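Local atomic coordinates of type-2 restriction enzyme NlaIV (Neisseria lactamica, PDB entry 6QM2), a protein that acts as a type II restriction endonuclease, recognising the double-stranded DNA sequence 5'-GGNNCC-3' and cutting it in the middle to leave blunt ends. Residues A[11-16]-A[141-146]; A[88-93]-A[123-128]; A[100-105]-A[175-180]. All blocks are in the same frame, centred on the assembly; numbering follows the deposited sequence. Where two conformers were deposited one is given.

Contact 1 of 3, residues A[11-16]-A[141-146]; sequences QIFDKL and KDLWLK
The ring of Phe13 lies against the strand that carries Leu143 and Leu145. It meets these two leucines in different ways. Leu145 CB covers one face of the ring. Leu145 CB sits 4.0 Å from the centre of the Phe13 ring and 18° off the ring normal, a CH-pi contact displaced toward the rim. The CD2 branch of Leu145 reaches back to Phe13 CB, at 3.9 Å. At the ring edge, near its plane, Leu143 O lies 3.7 Å from Phe13 CE1. Leu143 CD2 comes in obliquely from the side of the ring opposite Leu145 CB and touches Phe13 CD1 at 3.8 Å. The Phe13 side chain and the two leucines run alongside each other, pointing in opposite senses. Phe13 CG is turned anti to the backbone N (chi1 179°), which carries the ring across to the strand backbone between Leu143 and Leu145. Leu16, one helical turn on, adds a lighter touch: Leu16 CB lies 4.2 Å from Leu143 CD2.

The axes of helix segment 11-16 and strand segment 141-146 are 9.2 Å apart and run nearly antiparallel, at 166°. The helix packs on one side of the central mixed sheet of this PD-(D/E)XK nuclease, over its edge strand 138-147. Trp144 points away from the helix. Leu16 also packs on Leu54 and Trp57 of helix 44-60.

No hydrogen bond joins the two segments. The strand backbone bonds to strand 124-132 instead, so attachment of the helix here rests on apolar and CH-pi contacts, with Phe13 as the main bridge.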
loop_
_atom_site.group_PDB
_atom_site.type_symbol
_atom_site.label_atom_id
_atom_site.label_comp_id
_atom_site.label_asym_id
_atom_site.label_seq_id
_atom_site.Cartn_x
_atom_site.Cartn_y
_atom_site.Cartn_z
ATOM N N GLN A 11 3.641 27.432 -16.747
ATOM C CA GLN A 11 4.722 27.030 -17.653
ATOM C C GLN A 11 5.000 25.527 -17.536
ATOM O O GLN A 11 5.228 24.864 -18.547
ATOM C CB GLN A 11 6.003 27.834 -17.385
ATOM C CG GLN A 11 5.949 29.280 -17.869
ATOM C CD GLN A 11 7.147 30.109 -17.417
ATOM O OE1 GLN A 11 7.570 30.052 -16.260
ATOM N NE2 GLN A 11 7.693 30.898 -18.335
ATOM N N ILE A 12 4.967 25.005 -16.306
ATOM C CA ILE A 12 5.125 23.562 -16.049
ATOM C C ILE A 12 3.959 22.770 -16.649
ATOM O O ILE A 12 4.175 21.733 -17.275
ATOM C CB ILE A 12 5.260 23.256 -14.534
ATOM C CG1 ILE A 12 6.585 23.814 -14.001
ATOM C CG2 ILE A 12 5.201 21.755 -14.261
ATOM C CD1 ILE A 12 6.657 23.909 -12.491
ATOM N N PHE A 13 2.737 23.260 -16.447
ATOM C CA PHE A 13 1.540 22.662 -17.043
ATOM C C PHE A 13 1.676 22.584 -18.562
ATOM O O PHE A 13 1.557 21.505 -19.142
ATOM C CB PHE A 13 0.292 23.466 -16.650
ATOM C CG PHE A 13 -0.994 22.946 -17.248
ATOM C CD1 PHE A 13 -1.457 21.668 -16.943
ATOM C CD2 PHE A 13 -1.761 23.745 -18.098
ATOM C CE1 PHE A 13 -2.645 21.193 -17.485
ATOM C CE2 PHE A 13 -2.951 23.275 -18.640
ATOM C CZ PHE A 13 -3.393 21.997 -18.333
ATOM N N ASP A 14 1.959 23.726 -19.189
ATOM C CA ASP A 14 2.099 23.806 -20.650
ATOM C C ASP A 14 3.286 23.001 -21.181
ATOM O O ASP A 14 3.196 22.421 -22.266
ATOM C CB ASP A 14 2.220 25.265 -21.119
ATOM C CG ASP A 14 0.923 26.050 -20.965
ATOM O OD1 ASP A 14 -0.161 25.513 -21.291
ATOM O OD2 ASP A 14 0.993 27.221 -20.535
ATOM N N LYS A 15 4.386 22.961 -20.427
ATOM C CA LYS A 15 5.566 22.197 -20.840
ATOM C C LYS A 15 5.261 20.699 -20.874
ATOM O O LYS A 15 5.552 20.033 -21.868
ATOM C CB LYS A 15 6.774 22.485 -19.938
ATOM C CG LYS A 15 8.073 21.901 -20.473
ATOM C CD LYS A 15 9.311 22.430 -19.761
ATOM C CE LYS A 15 10.564 22.120 -20.573
ATOM N NZ LYS A 15 11.803 22.082 -19.753
ATOM N N LEU A 16 4.661 20.180 -19.801
ATOM C CA LEU A 16 4.220 18.777 -19.754
ATOM C C LEU A 16 3.260 18.427 -20.892
ATOM O O LEU A 16 3.339 17.345 -21.471
ATOM C CB LEU A 16 3.540 18.457 -18.418
ATOM C CG LEU A 16 4.426 18.394 -17.173
ATOM C CD1 LEU A 16 3.559 18.373 -15.922
ATOM C CD2 LEU A 16 5.352 17.187 -17.209
ATOM N N LYS A 141 -4.540 10.066 -18.853
ATOM C CA LYS A 141 -5.705 10.361 -19.701
ATOM C C LYS A 141 -6.070 11.847 -19.721
ATOM O O LYS A 141 -6.448 12.375 -20.764
ATOM C CB LYS A 141 -6.924 9.528 -19.278
ATOM C CG LYS A 141 -6.828 8.051 -19.656
ATOM C CD LYS A 141 -8.146 7.314 -19.445
ATOM C CE LYS A 141 -9.142 7.567 -20.574
ATOM N NZ LYS A 141 -10.553 7.364 -20.140
ATOM N N ASP A 142 -5.965 12.505 -18.567
ATOM C CA ASP A 142 -6.220 13.943 -18.442
ATOM C C ASP A 142 -5.166 14.617 -17.561
ATOM O O ASP A 142 -4.547 13.975 -16.708
ATOM C CB ASP A 142 -7.604 14.184 -17.832
ATOM C CG ASP A 142 -8.738 13.906 -18.804
ATOM O OD1 ASP A 142 -8.751 14.515 -19.894
ATOM O OD2 ASP A 142 -9.632 13.099 -18.466
ATOM N N LEU A 143 -4.967 15.914 -17.791
ATOM C CA LEU A 143 -4.135 16.756 -16.928
ATOM C C LEU A 143 -4.827 18.101 -16.738
ATOM O O LEU A 143 -5.359 18.669 -17.695
ATOM C CB LEU A 143 -2.741 16.954 -17.527
ATOM C CG LEU A 143 -1.684 17.564 -16.593
ATOM C CD1 LEU A 143 -1.250 16.571 -15.524
ATOM C CD2 LEU A 143 -0.466 18.047 -17.367
ATOM N N TRP A 144 -4.826 18.597 -15.501
ATOM C CA TRP A 144 -5.441 19.881 -15.162
ATOM C C TRP A 144 -4.511 20.739 -14.314
ATOM O O TRP A 144 -3.682 20.216 -13.564
ATOM C CB TRP A 144 -6.726 19.673 -14.362
ATOM C CG TRP A 144 -7.845 18.982 -15.073
ATOM C CD1 TRP A 144 -8.771 19.553 -15.898
ATOM C CD2 TRP A 144 -8.192 17.596 -14.978
ATOM N NE1 TRP A 144 -9.666 18.605 -16.334
ATOM C CE2 TRP A 144 -9.333 17.395 -15.787
ATOM C CE3 TRP A 144 -7.645 16.500 -14.294
ATOM C CZ2 TRP A 144 -9.938 16.142 -15.931
ATOM C CZ3 TRP A 144 -8.249 15.253 -14.437
ATOM C CH2 TRP A 144 -9.385 15.086 -15.248
ATOM N N LEU A 145 -4.667 22.056 -14.449
ATOM C CA LEU A 145 -4.098 23.032 -13.519
ATOM C C LEU A 145 -5.252 23.884 -13.010
ATOM O O LEU A 145 -5.847 24.646 -13.776
ATOM C CB LEU A 145 -3.039 23.905 -14.201
ATOM C CG LEU A 145 -2.209 24.795 -13.264
ATOM C CD1 LEU A 145 -1.273 23.965 -12.393
ATOM C CD2 LEU A 145 -1.420 25.819 -14.060
ATOM N N LYS A 146 -5.583 23.728 -11.730
ATOM C CA LYS A 146 -6.760 24.369 -11.141
ATOM C C LYS A 146 -6.438 24.982 -9.778
ATOM O O LYS A 146 -5.455 24.607 -9.134
ATOM C CB LYS A 146 -7.889 23.342 -10.984
ATOM C CG LYS A 146 -8.387 22.711 -12.283
ATOM C CD LYS A 146 -9.523 23.510 -12.906
ATOM C CE LYS A 146 -9.615 23.281 -14.407
ATOM N NZ LYS A 146 -10.779 23.998 -14.991
#

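Contact 2 of 3, residues A[88-93]-A[123-128]; sequences LLEVKA and VDYLIF. With K (potassium ion), chain C.
Leu88 O starts a run of five backbone hydrogen bonds between two parallel strands by accepting from Asp124 N. Glu90 and Lys92 each use both backbone groups. Glu90 N gives a nearly straight bond to Asp124 O (2.8 Å, 177°), and Glu90 O accepts from Leu126 N. Lys92 N donates to Leu126 O, and Lys92 O receives Phe128 N. On the outer sides, Val91 N bonds to Asp76 OD2, the Leu89 backbone to Asp76 and Phe77, and Tyr125 and Ile127 to Lys146 and Trp144. Water 1 donates to Leu88 O and Asp124 OD2. Asp124 OD1 pairs with Lys147.

Glu90 CB lies over a face of the Tyr125 ring. Beyond it the chain bends at chi2 (79°), and Glu90 OE2 is a long 3.3 Å from the potassium ion. Ile104 O and water 2 also bind this ion. Lys92 NZ bonds to Asp103 O and makes a long salt bridge, 3.8 Å, to Glu90 OE2. Glu90 OE1 lies close to Asp76 OD2, a pair of like charges. Asp76, Glu90 and Lys92 are consistent with the PD-(D/E)XK motif.

Both are interior strands of the mixed sheet, flanked by 77-78 and 138-147. Leu89, Val91, Leu126 and Phe128 face helix 44-60.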
loop_
_atom_site.group_PDB
_atom_site.type_symbol
_atom_site.label_atom_id
_atom_site.label_comp_id
_atom_site.label_asym_id
_atom_site.label_seq_id
_atom_site.Cartn_x
_atom_site.Cartn_y
_atom_site.Cartn_z
ATOM N N LEU A 88 3.233 28.433 -5.618
ATOM C CA LEU A 88 3.090 27.203 -4.826
ATOM C C LEU A 88 2.340 26.130 -5.620
ATOM O O LEU A 88 1.290 26.413 -6.203
ATOM C CB LEU A 88 2.341 27.502 -3.528
ATOM C CG LEU A 88 2.868 28.669 -2.688
ATOM C CD1 LEU A 88 2.023 28.870 -1.440
ATOM C CD2 LEU A 88 4.320 28.440 -2.312
ATOM N N LEU A 89 2.872 24.904 -5.621
ATOM C CA LEU A 89 2.341 23.807 -6.436
ATOM C C LEU A 89 1.966 22.591 -5.583
ATOM O O LEU A 89 2.788 22.094 -4.811
ATOM C CB LEU A 89 3.379 23.400 -7.482
ATOM C CG LEU A 89 2.982 22.327 -8.504
ATOM C CD1 LEU A 89 1.768 22.757 -9.317
ATOM C CD2 LEU A 89 4.159 22.007 -9.412
ATOM N N GLU A 90 0.723 22.129 -5.731
ATOM C CA GLU A 90 0.247 20.869 -5.145
ATOM C C GLU A 90 0.014 19.883 -6.293
ATOM O O GLU A 90 -0.657 20.221 -7.271
ATOM C CB GLU A 90 -1.059 21.101 -4.367
ATOM C CG GLU A 90 -1.642 19.871 -3.663
ATOM C CD GLU A 90 -0.976 19.514 -2.342
ATOM O OE1 GLU A 90 -0.007 20.184 -1.937
ATOM O OE2 GLU A 90 -1.437 18.544 -1.694
ATOM N N VAL A 91 0.571 18.677 -6.172
ATOM C CA VAL A 91 0.338 17.606 -7.144
ATOM C C VAL A 91 -0.701 16.636 -6.595
ATOM O O VAL A 91 -0.591 16.187 -5.452
ATOM C CB VAL A 91 1.622 16.821 -7.468
ATOM C CG1 VAL A 91 1.345 15.731 -8.504
ATOM C CG2 VAL A 91 2.706 17.767 -7.959
ATOM N N LYS A 92 -1.693 16.321 -7.430
ATOM C CA LYS A 92 -2.755 15.369 -7.103
ATOM C C LYS A 92 -2.916 14.353 -8.226
ATOM O O LYS A 92 -2.713 14.669 -9.402
ATOM C CB LYS A 92 -4.083 16.102 -6.883
ATOM C CG LYS A 92 -4.118 16.999 -5.655
ATOM C CD LYS A 92 -3.844 16.198 -4.398
ATOM C CE LYS A 92 -4.257 16.925 -3.137
ATOM N NZ LYS A 92 -4.174 15.974 -2.001
ATOM N N ALA A 93 -3.277 13.130 -7.851
ATOM C CA ALA A 93 -3.492 12.053 -8.810
ATOM C C ALA A 93 -4.683 11.202 -8.396
ATOM O O ALA A 93 -4.878 10.924 -7.207
ATOM C CB ALA A 93 -2.244 11.198 -8.931
ATOM N N VAL A 123 -2.700 28.550 -4.221
ATOM C CA VAL A 123 -1.911 27.373 -4.617
ATOM C C VAL A 123 -2.496 26.783 -5.898
ATOM O O VAL A 123 -3.719 26.705 -6.049
ATOM C CB VAL A 123 -1.887 26.281 -3.519
ATOM C CG1 VAL A 123 -1.254 24.988 -4.033
ATOM C CG2 VAL A 123 -1.140 26.770 -2.282
ATOM N N ASP A 124 -1.615 26.384 -6.814
ATOM C CA ASP A 124 -2.025 25.726 -8.054
ATOM C C ASP A 124 -1.998 24.210 -7.865
ATOM O O ASP A 124 -1.030 23.661 -7.325
ATOM C CB ASP A 124 -1.122 26.141 -9.223
ATOM C CG ASP A 124 -1.364 27.574 -9.672
ATOM O OD1 ASP A 124 -2.526 27.928 -9.958
ATOM O OD2 ASP A 124 -0.391 28.350 -9.750
ATOM N N TYR A 125 -3.072 23.551 -8.303
ATOM C CA TYR A 125 -3.207 22.099 -8.209
ATOM C C TYR A 125 -2.983 21.480 -9.582
ATOM O O TYR A 125 -3.830 21.621 -10.466
ATOM C CB TYR A 125 -4.592 21.716 -7.675
ATOM C CG TYR A 125 -4.775 22.025 -6.210
ATOM C CD1 TYR A 125 -4.993 23.331 -5.775
ATOM C CD2 TYR A 125 -4.728 21.017 -5.252
ATOM C CE1 TYR A 125 -5.159 23.621 -4.429
ATOM C CE2 TYR A 125 -4.898 21.297 -3.905
ATOM C CZ TYR A 125 -5.110 22.599 -3.497
ATOM O OH TYR A 125 -5.273 22.870 -2.159
ATOM N N LEU A 126 -1.833 20.828 -9.759
ATOM C CA LEU A 126 -1.545 20.061 -10.970
ATOM C C LEU A 126 -2.113 18.665 -10.757
ATOM O O LEU A 126 -1.571 17.889 -9.968
ATOM C CB LEU A 126 -0.037 20.003 -11.239
ATOM C CG LEU A 126 0.426 19.284 -12.514
ATOM C CD1 LEU A 126 -0.045 20.018 -13.761
ATOM C CD2 LEU A 126 1.942 19.137 -12.517
ATOM N N ILE A 127 -3.203 18.353 -11.458
ATOM C CA ILE A 127 -3.963 17.122 -11.222
ATOM C C ILE A 127 -3.811 16.134 -12.384
ATOM O O ILE A 127 -4.220 16.430 -13.502
ATOM C CB ILE A 127 -5.462 17.419 -10.993
ATOM C CG1 ILE A 127 -5.641 18.526 -9.942
ATOM C CG2 ILE A 127 -6.188 16.154 -10.547
ATOM C CD1 ILE A 127 -7.067 19.012 -9.784
ATOM N N PHE A 128 -3.249 14.958 -12.098
ATOM C CA PHE A 128 -3.106 13.877 -13.083
ATOM C C PHE A 128 -4.278 12.893 -12.995
ATOM O O PHE A 128 -4.422 12.190 -11.992
ATOM C CB PHE A 128 -1.811 13.092 -12.843
ATOM C CG PHE A 128 -0.558 13.887 -13.074
ATOM C CD1 PHE A 128 -0.081 14.758 -12.100
ATOM C CD2 PHE A 128 0.168 13.736 -14.249
ATOM C CE1 PHE A 128 1.083 15.482 -12.306
ATOM C CE2 PHE A 128 1.333 14.455 -14.461
ATOM C CZ PHE A 128 1.792 15.328 -13.487
HETATM K K K C . -2.792 17.731 1.215
HETATM O O HOH W 1 1.769 28.346 -8.169
HETATM O O HOH W 2 -4.844 16.066 2.881
#

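Contact 3 of 3, residues A[100-105]-A[175-180]; sequences PGFDIA and GVWYSI. With K (potassium ion), chain C.
Pro100 by itself meets four consecutive residues, Gly175 to Tyr178, and no hydrogen bond crosses between the segments. Two irregular loops of the PD-(D/E)XK nuclease fold come together here. Segment 100-105 follows strand 88-95, and segment 175-180 follows strand 168-172.

The CG and CD corner of the proline does the touching. Pro100 CG lies 3.7 Å from Trp177 CZ3 and 3.9 Å from Gly175 O. On the Tyr178 side, Pro100 CD approaches Tyr178 OH at 3.6 Å, and the two side chains meet head-on. Val176 lies across the proline, with Val176 CG2 4.1 Å from Pro100 CD. Trp177 holds its CG between the backbone N and the carbonyl carbon (chi1 69°), which swings the six-membered end of the indole toward Pro100 and Phe102.

Segment 100-105 continues to the metal. Asp103 is held by Arg173, and Ile104 O is 3.3 Å from the potassium ion. In the other loop, Tyr178 makes a cation-pi contact with Arg96.

Phe102 also reaches the indole. Phe102 and Trp177 both pack on Ile127 of the central sheet. The Phe102 side chain runs roughly perpendicular to that of Trp177, and the indole corner sits at the edge of the Phe102 ring, in its plane, with Trp177 CH2 3.9 Å from Phe102 CZ.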
loop_
_atom_site.group_PDB
_atom_site.type_symbol
_atom_site.label_atom_id
_atom_site.label_comp_id
_atom_site.label_asym_id
_atom_site.label_seq_id
_atom_site.Cartn_x
_atom_site.Cartn_y
_atom_site.Cartn_z
ATOM N N PRO A 100 -12.729 11.580 -8.274
ATOM C CA PRO A 100 -11.472 11.923 -7.586
ATOM C C PRO A 100 -11.392 11.459 -6.122
ATOM O O PRO A 100 -12.211 11.866 -5.293
ATOM C CB PRO A 100 -11.422 13.456 -7.682
ATOM C CG PRO A 100 -12.291 13.796 -8.839
ATOM C CD PRO A 100 -13.395 12.790 -8.796
ATOM N N GLY A 101 -10.405 10.610 -5.834
ATOM C CA GLY A 101 -10.232 10.000 -4.516
ATOM C C GLY A 101 -9.330 10.754 -3.552
ATOM O O GLY A 101 -9.226 10.373 -2.382
ATOM N N PHE A 102 -8.669 11.807 -4.034
ATOM C CA PHE A 102 -7.766 12.607 -3.193
ATOM C C PHE A 102 -8.537 13.540 -2.266
ATOM O O PHE A 102 -9.707 13.842 -2.500
ATOM C CB PHE A 102 -6.737 13.395 -4.032
ATOM C CG PHE A 102 -7.336 14.431 -4.961
ATOM C CD1 PHE A 102 -7.669 15.705 -4.498
ATOM C CD2 PHE A 102 -7.526 14.145 -6.312
ATOM C CE1 PHE A 102 -8.207 16.653 -5.356
ATOM C CE2 PHE A 102 -8.063 15.093 -7.173
ATOM C CZ PHE A 102 -8.402 16.348 -6.696
ATOM N N ASP A 103 -7.857 13.980 -1.213
ATOM C CA ASP A 103 -8.391 14.947 -0.261
ATOM C C ASP A 103 -7.711 16.298 -0.475
ATOM O O ASP A 103 -6.569 16.358 -0.928
ATOM C CB ASP A 103 -8.144 14.463 1.171
ATOM C CG ASP A 103 -8.782 13.111 1.452
ATOM O OD1 ASP A 103 -10.002 12.959 1.212
ATOM O OD2 ASP A 103 -8.060 12.203 1.920
ATOM N N ILE A 104 -8.411 17.377 -0.143
ATOM C CA ILE A 104 -7.827 18.713 -0.194
ATOM C C ILE A 104 -6.982 18.898 1.069
ATOM O O ILE A 104 -5.761 19.047 0.983
ATOM C CB ILE A 104 -8.904 19.823 -0.320
ATOM C CG1 ILE A 104 -9.849 19.555 -1.504
ATOM C CG2 ILE A 104 -8.253 21.195 -0.455
ATOM C CD1 ILE A 104 -9.160 19.217 -2.808
ATOM N N ALA A 105 -7.631 18.850 2.230
ATOM C CA ALA A 105 -6.962 19.019 3.525
ATOM C C ALA A 105 -7.950 18.815 4.668
ATOM O O ALA A 105 -9.156 18.963 4.475
ATOM C CB ALA A 105 -6.345 20.407 3.628
ATOM N N GLY A 175 -14.961 18.063 -5.603
ATOM C CA GLY A 175 -16.088 17.735 -6.467
ATOM C C GLY A 175 -15.612 17.169 -7.795
ATOM O O GLY A 175 -14.419 16.930 -7.991
ATOM N N VAL A 176 -16.564 16.946 -8.699
ATOM C CA VAL A 176 -16.282 16.477 -10.056
ATOM C C VAL A 176 -16.404 17.674 -11.001
ATOM O O VAL A 176 -17.449 17.920 -11.610
ATOM C CB VAL A 176 -17.217 15.320 -10.469
ATOM C CG1 VAL A 176 -16.837 14.801 -11.848
ATOM C CG2 VAL A 176 -17.146 14.194 -9.442
ATOM N N TRP A 177 -15.308 18.419 -11.081
ATOM C CA TRP A 177 -15.208 19.653 -11.868
ATOM C C TRP A 177 -15.232 19.407 -13.385
ATOM O O TRP A 177 -15.741 20.236 -14.142
ATOM C CB TRP A 177 -13.929 20.425 -11.472
ATOM C CG TRP A 177 -12.647 19.742 -11.883
ATOM C CD1 TRP A 177 -11.989 19.895 -13.069
ATOM C CD2 TRP A 177 -11.886 18.786 -11.124
ATOM N NE1 TRP A 177 -10.872 19.101 -13.096
ATOM C CE2 TRP A 177 -10.781 18.409 -11.917
ATOM C CE3 TRP A 177 -12.028 18.216 -9.850
ATOM C CZ2 TRP A 177 -9.820 17.485 -11.480
ATOM C CZ3 TRP A 177 -11.074 17.294 -9.415
ATOM C CH2 TRP A 177 -9.983 16.941 -10.231
ATOM N N TYR A 178 -14.675 18.270 -13.808
ATOM C CA TYR A 178 -14.493 17.945 -15.236
ATOM C C TYR A 178 -15.749 17.508 -16.003
ATOM O O TYR A 178 -15.776 17.623 -17.229
ATOM C CB TYR A 178 -13.376 16.893 -15.437
ATOM C CG TYR A 178 -13.498 15.622 -14.612
ATOM C CD1 TYR A 178 -14.425 14.629 -14.942
ATOM C CD2 TYR A 178 -12.671 15.403 -13.506
ATOM C CE1 TYR A 178 -14.533 13.466 -14.188
ATOM C CE2 TYR A 178 -12.774 14.244 -12.746
ATOM C CZ TYR A 178 -13.702 13.278 -13.090
ATOM O OH TYR A 178 -13.805 12.130 -12.341
ATOM N N SER A 179 -16.765 17.018 -15.289
ATOM C CA SER A 179 -17.969 16.461 -15.912
ATOM C C SER A 179 -18.775 17.514 -16.672
ATOM O O SER A 179 -19.095 18.570 -16.122
ATOM C CB SER A 179 -18.865 15.810 -14.852
ATOM O OG SER A 179 -19.283 16.753 -13.880
ATOM N N ILE A 180 -19.085 17.216 -17.936
ATOM C CA ILE A 180 -19.949 18.080 -18.769
ATOM C C ILE A 180 -21.426 18.021 -18.324
ATOM O O ILE A 180 -22.196 18.948 -18.600
ATOM C CB ILE A 180 -19.808 17.732 -20.281
ATOM C CG1 ILE A 180 -20.337 18.878 -21.160
ATOM C CG2 ILE A 180 -20.490 16.405 -20.624
ATOM C CD1 ILE A 180 -19.991 18.739 -22.628
HETATM K K K C . -2.792 17.731 1.215
HETATM O O HOH W 2 -4.844 16.066 2.881
#

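How the contacts relate
Contact 2 is the buried core. Contacts 1 and 3 are partly buried and lie farther from the chain centre. Contacts 1 and 2 share the central sheet, where strand 138-147 is hydrogen-bonded to strand 124-132: Trp144 O is 2.9 Å from Ile127 N. Contact 3 brings two loops to the sheet side that bears Tyr125 and Ile127. Contacts 1 and 3 are joined there by Trp144, which meets Trp177 and Tyr178. Contacts 2 and 3 also share the potassium ion, water 2 and the Lys92 to Asp103 bond. The chemistry differs accordingly. Contact 2 is built on backbone hydrogen bonds and charged groups, whereas contacts 1 and 3 join their segments through apolar and aromatic packing.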